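Local coordinates for protein probable tRNA pseudouridine synthase D (Methanosarcina mazei, PDB 1Z2Z) that probably converts uridine 13 of transfer RNAs into pseudouridine, at residues T39-G44 with K123-G128; R78-G83 with K94-D99. One frame throughout, in Å; residues are numbered along the deposited sequence.

Both contacts lie at the same part of the mixed sheet, interaction 2 within it and interaction 1 in loops leading from its strands, their centres about 9 Å apart. Interaction 2 is the more buried: two neighbouring antiparallel strands share backbone hydrogen bonds and an apolar face. Interaction 1 is only partly buried and joins two loops, 39-44 and 123-128, through charged side chains and carbonyl groups without regular pairing. The two join along one face, where the Val125 backbone meets both serines of the hairpin, its O with Ser80 OG (2.5 Å, a probable hydrogen bond) and its N with Ser96 OG. A second tie is the salt bridge from Glu43 OE2 to Lys94 NZ.

Interaction 1: residues T39-G44 with K123-G128; sequences TNREEG and KSVELG
The guanidinium group of Arg41 is the flat group at the centre of this contact. Over the middle of one of its faces sits the methyl CG2 of Val125, 3.8 Å above the plane. At its edge, in plane, are the Glu43 carboxylate, from its own segment, and the carbonyl oxygen of Lys123, which is 3.7 Å from Arg41 NH2. The aliphatic part of Lys123 comes in obliquely, with CG near Arg41 NH1. With CG1 anti to the backbone N (chi1 174°), CG2 of Val125 is left anti to the carbonyl carbon and faces the arginine. Arg41 starts with CG between the backbone N and carbonyl carbon, then bends at chi2 and chi3 to bring its head over to 123-128.

Both loops connect strands of the mixed sheet in this TruD-family pseudouridine synthase: 39-44 leads from strand 33-39 to strand 49-57, while the loop holding 123-128 leads from strand 113-121 to strand 130-142. Arg41 is buried and reaches from one loop to the other, away from the predicted nucleophile Asp86. Its NH2 forms a salt bridge with Glu43 OE1 at 2.7 Å, although the hydrogen bond within it is bent and weak. Arg41 NH1 lies 2.7 Å from Ser124 O and forms a further salt bridge with Asp129, the residue after 123-128. Lys123 and Arg41 approach from opposite directions, which leaves Lys123 NZ 3.3 Å from Arg41 NH1; Asp129, which also touches Lys123, probably eases the closeness of these two positive groups. Within 123-128, Ser124 OG donates to the anti lone pair of Glu126 OE2 at 2.6 Å. Farther along, Asn40 ND2 approaches Gly128 O to 3.6 Å, while Lys418 supplies a hydrogen bond to that carbonyl.

Interaction 2: residues R78-G83 with K94-D99; sequences RISVAG and KISIFD
Arg78 lies alongside Phe98, its NH1 over one face of the ring, guanidinium and ring planes 33° apart. Phe98 CG is anti to the backbone N (chi1 172°), which runs the ring out in the same direction as the arginine. The segments form an antiparallel beta hairpin, strand 79-81 against strand 90-98, whose connection carries the predicted nucleophile Asp86 some way from this contact. Ser80 and Ser96 are a hydrogen-bonded pair, each N donating to the other's O at 3.2 Å, while Ile79 and Ile97 form the non-hydrogen-bonded pair next to it. Phe98 N to Arg78 O, at 3.0 Å, adds a third backbone bond at the Arg78 end.

One face of the hairpin is apolar: Ile79 CD1 packs on the CD1 of Ile95 and against Ile97 CG1, and Val81 CG1 meets Ile95 CG2 at 3.7 Å. Helix 61-72 covers this side through Thr65, Thr61 and Leu72. On the other face the serine hydroxyls are turned to the Val125 backbone, and a water donates to Arg78 O at 2.7 Å and hydrogen-bonds Ser96 OG at 2.6 Å.

Interaction 1: residues T39-G44 with K123-G128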
ATOM      1  N   THR A  39      10.087  17.218   1.017  1.00 21.67           N
ATOM      2  CA  THR A  39       9.536  17.935  -0.121  1.00 21.85           C
ATOM      3  C   THR A  39      10.350  17.843  -1.407  1.00 24.10           C
ATOM      4  O   THR A  39      11.556  17.601  -1.369  1.00 24.09           O
ATOM      5  CB  THR A  39       9.379  19.433   0.229  1.00 21.55           C
ATOM      6  OG1 THR A  39       8.329  20.005  -0.555  1.00 24.16           O
ATOM      7  CG2 THR A  39      10.673  20.196  -0.057  1.00 18.27           C
ATOM      8  N   ASN A  40       9.688  18.020  -2.550  1.00 25.80           N
ATOM      9  CA  ASN A  40      10.411  18.031  -3.816  1.00 27.10           C
ATOM     10  C   ASN A  40      10.203  19.382  -4.477  1.00 28.15           C
ATOM     11  O   ASN A  40      10.730  19.634  -5.548  1.00 30.30           O
ATOM     12  CB  ASN A  40       9.971  16.904  -4.768  1.00 25.86           C
ATOM     13  CG  ASN A  40       8.541  17.042  -5.242  1.00 27.84           C
ATOM     14  OD1 ASN A  40       8.061  18.140  -5.537  1.00 28.69           O
ATOM     15  ND2 ASN A  40       7.855  15.913  -5.344  1.00 28.00           N
ATOM     16  N   ARG A  41       9.450  20.271  -3.839  1.00 28.79           N
ATOM     17  CA  ARG A  41       9.228  21.581  -4.443  1.00 28.54           C
ATOM     18  C   ARG A  41       9.772  22.749  -3.618  1.00 30.06           C
ATOM     19  O   ARG A  41      10.043  22.617  -2.427  1.00 31.48           O
ATOM     20  CB  ARG A  41       7.743  21.777  -4.699  1.00 26.72           C
ATOM     21  CG  ARG A  41       6.898  21.378  -3.522  1.00 27.17           C
ATOM     22  CD  ARG A  41       5.870  22.427  -3.267  1.00 26.19           C
ATOM     23  NE  ARG A  41       4.813  22.385  -4.254  1.00 25.41           N
ATOM     24  CZ  ARG A  41       4.012  23.408  -4.518  1.00 26.25           C
ATOM     25  NH1 ARG A  41       3.053  23.273  -5.430  1.00 26.69           N
ATOM     26  NH2 ARG A  41       4.183  24.567  -3.888  1.00 21.13           N
ATOM     27  N   GLU A  42       9.924  23.892  -4.270  1.00 30.79           N
ATOM     28  CA  GLU A  42      10.428  25.096  -3.634  1.00 32.13           C
ATOM     29  C   GLU A  42       9.387  26.222  -3.780  1.00 33.19           C
ATOM     30  O   GLU A  42       8.641  26.257  -4.759  1.00 32.85           O
ATOM     31  CB  GLU A  42      11.740  25.490  -4.299  1.00 31.55           C
ATOM     32  CG  GLU A  42      12.336  26.799  -3.842  1.00 34.51           C
ATOM     33  CD  GLU A  42      12.924  26.725  -2.452  1.00 35.63           C
ATOM     34  OE1 GLU A  42      13.827  27.543  -2.154  1.00 35.51           O
ATOM     35  OE2 GLU A  42      12.482  25.859  -1.662  1.00 36.11           O
ATOM     36  N   GLU A  43       9.329  27.132  -2.807  1.00 33.34           N
ATOM     37  CA  GLU A  43       8.377  28.244  -2.852  1.00 33.25           C
ATOM     38  C   GLU A  43       9.119  29.565  -2.877  1.00 34.60           C
ATOM     39  O   GLU A  43      10.317  29.629  -2.594  1.00 35.91           O
ATOM     40  CB  GLU A  43       7.490  28.241  -1.624  1.00 33.13           C
ATOM     41  CG  GLU A  43       7.342  26.895  -0.985  1.00 33.94           C
ATOM     42  CD  GLU A  43       6.652  25.921  -1.893  1.00 34.68           C
ATOM     43  OE1 GLU A  43       5.868  26.379  -2.748  1.00 34.56           O
ATOM     44  OE2 GLU A  43       6.877  24.708  -1.737  1.00 35.26           O
ATOM     45  N   GLY A  44       8.398  30.627  -3.191  1.00 35.56           N
ATOM     46  CA  GLY A  44       9.027  31.927  -3.235  1.00 37.18           C
ATOM     47  C   GLY A  44       8.452  32.876  -2.204  1.00 38.05           C
ATOM     48  O   GLY A  44       8.125  32.479  -1.083  1.00 37.39           O
ATOM     49  N   LYS A 123       1.361  28.312  -7.331  1.00 31.97           N
ATOM     50  CA  LYS A 123       0.841  26.954  -7.456  1.00 31.49           C
ATOM     51  C   LYS A 123       0.476  26.325  -6.123  1.00 29.62           C
ATOM     52  O   LYS A 123       1.190  26.454  -5.127  1.00 30.29           O
ATOM     53  CB  LYS A 123       1.860  26.062  -8.197  1.00 34.37           C
ATOM     54  CG  LYS A 123       3.173  25.812  -7.447  1.00 35.87           C
ATOM     55  CD  LYS A 123       4.373  25.614  -8.392  1.00 37.16           C
ATOM     56  CE  LYS A 123       4.347  24.287  -9.161  1.00 41.01           C
ATOM     57  NZ  LYS A 123       4.604  23.073  -8.310  1.00 41.33           N
ATOM     58  N   SER A 124      -0.663  25.654  -6.117  1.00 27.66           N
ATOM     59  CA  SER A 124      -1.153  24.984  -4.935  1.00 26.92           C
ATOM     60  C   SER A 124      -0.355  23.714  -4.786  1.00 26.70           C
ATOM     61  O   SER A 124       0.341  23.305  -5.716  1.00 27.37           O
ATOM     62  CB  SER A 124      -2.598  24.592  -5.129  1.00 28.42           C
ATOM     63  OG  SER A 124      -2.663  23.676  -6.205  1.00 27.67           O
ATOM     64  N   VAL A 125      -0.489  23.082  -3.624  1.00 24.75           N
ATOM     65  CA  VAL A 125       0.210  21.842  -3.317  1.00 24.20           C
ATOM     66  C   VAL A 125      -0.660  20.642  -3.698  1.00 24.18           C
ATOM     67  O   VAL A 125      -1.608  20.305  -3.001  1.00 25.49           O
ATOM     68  CB  VAL A 125       0.577  21.814  -1.821  1.00 23.29           C
ATOM     69  CG1 VAL A 125       1.178  20.486  -1.454  1.00 25.51           C
ATOM     70  CG2 VAL A 125       1.578  22.917  -1.525  1.00 21.96           C
ATOM     71  N   GLU A 126      -0.343  19.990  -4.809  1.00 24.37           N
ATOM     72  CA  GLU A 126      -1.155  18.857  -5.249  1.00 24.47           C
ATOM     73  C   GLU A 126      -0.668  17.482  -4.761  1.00 21.95           C
ATOM     74  O   GLU A 126       0.493  17.305  -4.405  1.00 19.01           O
ATOM     75  CB  GLU A 126      -1.242  18.877  -6.780  1.00 27.35           C
ATOM     76  CG  GLU A 126      -1.867  20.136  -7.371  1.00 29.78           C
ATOM     77  CD  GLU A 126      -3.343  20.282  -7.039  1.00 34.06           C
ATOM     78  OE1 GLU A 126      -4.096  19.298  -7.183  1.00 36.31           O
ATOM     79  OE2 GLU A 126      -3.767  21.390  -6.639  1.00 38.70           O
ATOM     80  N   LEU A 127      -1.571  16.512  -4.722  1.00 20.59           N
ATOM     81  CA  LEU A 127      -1.180  15.177  -4.312  1.00 21.70           C
ATOM     82  C   LEU A 127       0.002  14.762  -5.148  1.00 21.43           C
ATOM     83  O   LEU A 127      -0.079  14.768  -6.373  1.00 23.79           O
ATOM     84  CB  LEU A 127      -2.294  14.192  -4.581  1.00 23.84           C
ATOM     85  CG  LEU A 127      -3.469  14.377  -3.639  1.00 27.14           C
ATOM     86  CD1 LEU A 127      -4.567  13.472  -4.102  1.00 29.01           C
ATOM     87  CD2 LEU A 127      -3.060  14.053  -2.198  1.00 26.94           C
ATOM     88  N   GLY A 128       1.101  14.395  -4.513  1.00 21.43           N
ATOM     89  CA  GLY A 128       2.246  13.992  -5.294  1.00 20.56           C
ATOM     90  C   GLY A 128       3.398  14.953  -5.169  1.00 22.92           C
ATOM     91  O   GLY A 128       4.528  14.568  -5.438  1.00 26.11           O
TER

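Interaction 2: residues R78-G83 with K94-D99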
ATOM      1  N   ARG A  78      -9.519  24.746  -0.852  1.00 28.78           N
ATOM      2  CA  ARG A  78      -8.468  25.767  -0.750  1.00 24.54           C
ATOM      3  C   ARG A  78      -7.322  25.330   0.123  1.00 21.16           C
ATOM      4  O   ARG A  78      -6.306  26.009   0.189  1.00 19.65           O
ATOM      5  CB  ARG A  78      -9.029  27.069  -0.194  1.00 27.14           C
ATOM      6  CG  ARG A  78     -10.482  27.304  -0.512  1.00 28.58           C
ATOM      7  CD  ARG A  78     -10.770  27.158  -1.993  1.00 28.52           C
ATOM      8  NE  ARG A  78      -9.829  27.884  -2.826  1.00 28.90           N
ATOM      9  CZ  ARG A  78     -10.148  28.386  -4.007  1.00 30.05           C
ATOM     10  NH1 ARG A  78      -9.238  29.040  -4.725  1.00 31.02           N
ATOM     11  NH2 ARG A  78     -11.389  28.251  -4.455  1.00 28.95           N
ATOM     12  N   ILE A  79      -7.495  24.226   0.833  1.00 20.00           N
ATOM     13  CA  ILE A  79      -6.401  23.735   1.656  1.00 21.75           C
ATOM     14  C   ILE A  79      -6.056  22.314   1.188  1.00 21.58           C
ATOM     15  O   ILE A  79      -6.867  21.396   1.332  1.00 20.77           O
ATOM     16  CB  ILE A  79      -6.758  23.793   3.204  1.00 24.15           C
ATOM     17  CG1 ILE A  79      -6.018  22.692   3.963  1.00 23.27           C
ATOM     18  CG2 ILE A  79      -8.258  23.743   3.442  1.00 23.89           C
ATOM     19  CD1 ILE A  79      -4.740  23.156   4.558  1.00 24.68           C
ATOM     20  N   SER A  80      -4.878  22.143   0.580  1.00 20.07           N
ATOM     21  CA  SER A  80      -4.487  20.815   0.105  1.00 21.69           C
ATOM     22  C   SER A  80      -3.149  20.295   0.581  1.00 19.81           C
ATOM     23  O   SER A  80      -2.230  21.041   0.917  1.00 19.55           O
ATOM     24  CB  SER A  80      -4.578  20.680  -1.443  1.00 23.66           C
ATOM     25  OG  SER A  80      -3.642  21.455  -2.164  1.00 24.05           O
ATOM     26  N   VAL A  81      -3.076  18.975   0.616  1.00 20.09           N
ATOM     27  CA  VAL A  81      -1.898  18.281   1.066  1.00 21.26           C
ATOM     28  C   VAL A  81      -1.237  17.529  -0.097  1.00 22.82           C
ATOM     29  O   VAL A  81      -1.865  17.274  -1.138  1.00 22.80           O
ATOM     30  CB  VAL A  81      -2.302  17.313   2.193  1.00 22.03           C
ATOM     31  CG1 VAL A  81      -2.828  18.098   3.364  1.00 20.75           C
ATOM     32  CG2 VAL A  81      -3.399  16.364   1.710  1.00 19.76           C
ATOM     33  N   ALA A  82       0.040  17.205   0.083  1.00 22.59           N
ATOM     34  CA  ALA A  82       0.803  16.466  -0.910  1.00 24.00           C
ATOM     35  C   ALA A  82       0.506  14.981  -0.723  1.00 26.54           C
ATOM     36  O   ALA A  82       0.488  14.211  -1.685  1.00 28.61           O
ATOM     37  CB  ALA A  82       2.279  16.736  -0.725  1.00 21.33           C
ATOM     38  N   GLY A  83       0.254  14.597   0.530  1.00 28.64           N
ATOM     39  CA  GLY A  83      -0.054  13.216   0.873  1.00 27.95           C
ATOM     40  C   GLY A  83      -0.640  13.095   2.272  1.00 28.04           C
ATOM     41  O   GLY A  83      -0.153  13.727   3.200  1.00 30.97           O
ATOM     42  N   LYS A  94       4.076  19.499   4.248  1.00 20.00           N
ATOM     43  CA  LYS A  94       3.862  20.802   3.637  1.00 17.64           C
ATOM     44  C   LYS A  94       2.428  20.883   3.095  1.00 16.65           C
ATOM     45  O   LYS A  94       1.891  19.900   2.597  1.00 15.76           O
ATOM     46  CB  LYS A  94       4.890  21.024   2.526  1.00 20.53           C
ATOM     47  CG  LYS A  94       4.587  22.199   1.606  1.00 21.13           C
ATOM     48  CD  LYS A  94       5.705  22.431   0.590  1.00 18.05           C
ATOM     49  CE  LYS A  94       6.991  22.843   1.284  1.00 21.41           C
ATOM     50  NZ  LYS A  94       8.123  23.176   0.359  1.00 19.44           N
ATOM     51  N   ILE A  95       1.791  22.037   3.246  1.00 14.47           N
ATOM     52  CA  ILE A  95       0.439  22.216   2.748  1.00 13.68           C
ATOM     53  C   ILE A  95       0.317  23.587   2.105  1.00 13.41           C
ATOM     54  O   ILE A  95       1.225  24.424   2.201  1.00 14.13           O
ATOM     55  CB  ILE A  95      -0.629  22.111   3.868  1.00 14.90           C
ATOM     56  CG1 ILE A  95      -0.461  23.248   4.878  1.00 16.65           C
ATOM     57  CG2 ILE A  95      -0.551  20.753   4.548  1.00 13.09           C
ATOM     58  CD1 ILE A  95      -1.710  23.447   5.785  1.00 12.70           C
ATOM     59  N   SER A  96      -0.790  23.821   1.423  1.00 11.50           N
ATOM     60  CA  SER A  96      -0.981  25.125   0.815  1.00 13.14           C
ATOM     61  C   SER A  96      -2.357  25.631   1.194  1.00 14.55           C
ATOM     62  O   SER A  96      -3.303  24.851   1.352  1.00 13.95           O
ATOM     63  CB  SER A  96      -0.844  25.058  -0.709  1.00  9.80           C
ATOM     64  OG  SER A  96      -1.962  24.406  -1.281  1.00 11.65           O
ATOM     65  N   ILE A  97      -2.451  26.945   1.348  1.00 15.30           N
ATOM     66  CA  ILE A  97      -3.697  27.593   1.722  1.00 16.75           C
ATOM     67  C   ILE A  97      -3.920  28.770   0.807  1.00 17.52           C
ATOM     68  O   ILE A  97      -3.084  29.676   0.721  1.00 15.48           O
ATOM     69  CB  ILE A  97      -3.646  28.116   3.167  1.00 18.54           C
ATOM     70  CG1 ILE A  97      -3.221  26.991   4.126  1.00 18.65           C
ATOM     71  CG2 ILE A  97      -5.007  28.669   3.542  1.00 20.16           C
ATOM     72  CD1 ILE A  97      -3.095  27.424   5.573  1.00 19.48           C
ATOM     73  N   PHE A  98      -5.060  28.760   0.133  1.00 18.46           N
ATOM     74  CA  PHE A  98      -5.387  29.807  -0.812  1.00 21.25           C
ATOM     75  C   PHE A  98      -5.792  31.122  -0.189  1.00 24.69           C
ATOM     76  O   PHE A  98      -6.580  31.182   0.767  1.00 24.58           O
ATOM     77  CB  PHE A  98      -6.498  29.335  -1.760  1.00 20.90           C
ATOM     78  CG  PHE A  98      -7.039  30.412  -2.663  1.00 18.48           C
ATOM     79  CD1 PHE A  98      -8.362  30.805  -2.578  1.00 19.01           C
ATOM     80  CD2 PHE A  98      -6.228  31.023  -3.611  1.00 19.06           C
ATOM     81  CE1 PHE A  98      -8.874  31.791  -3.441  1.00 20.53           C
ATOM     82  CE2 PHE A  98      -6.736  32.007  -4.474  1.00 18.04           C
ATOM     83  CZ  PHE A  98      -8.052  32.390  -4.386  1.00 14.67           C
ATOM     84  N   ASP A  99      -5.223  32.183  -0.741  1.00 25.52           N
ATOM     85  CA  ASP A  99      -5.554  33.524  -0.309  1.00 26.61           C
ATOM     86  C   ASP A  99      -5.520  33.728   1.202  1.00 26.80           C
ATOM     87  O   ASP A  99      -6.520  34.102   1.825  1.00 27.64           O
ATOM     88  CB  ASP A  99      -6.936  33.864  -0.859  1.00 26.67           C
ATOM     89  CG  ASP A  99      -7.348  35.276  -0.553  1.00 27.08           C
ATOM     90  OD1 ASP A  99      -6.453  36.074  -0.184  1.00 23.28           O
ATOM     91  OD2 ASP A  99      -8.565  35.569  -0.697  1.00 28.13           O
TER
HETATM   92  O   HOH W   1      -4.330  25.386  -1.600  1.00 22.84           O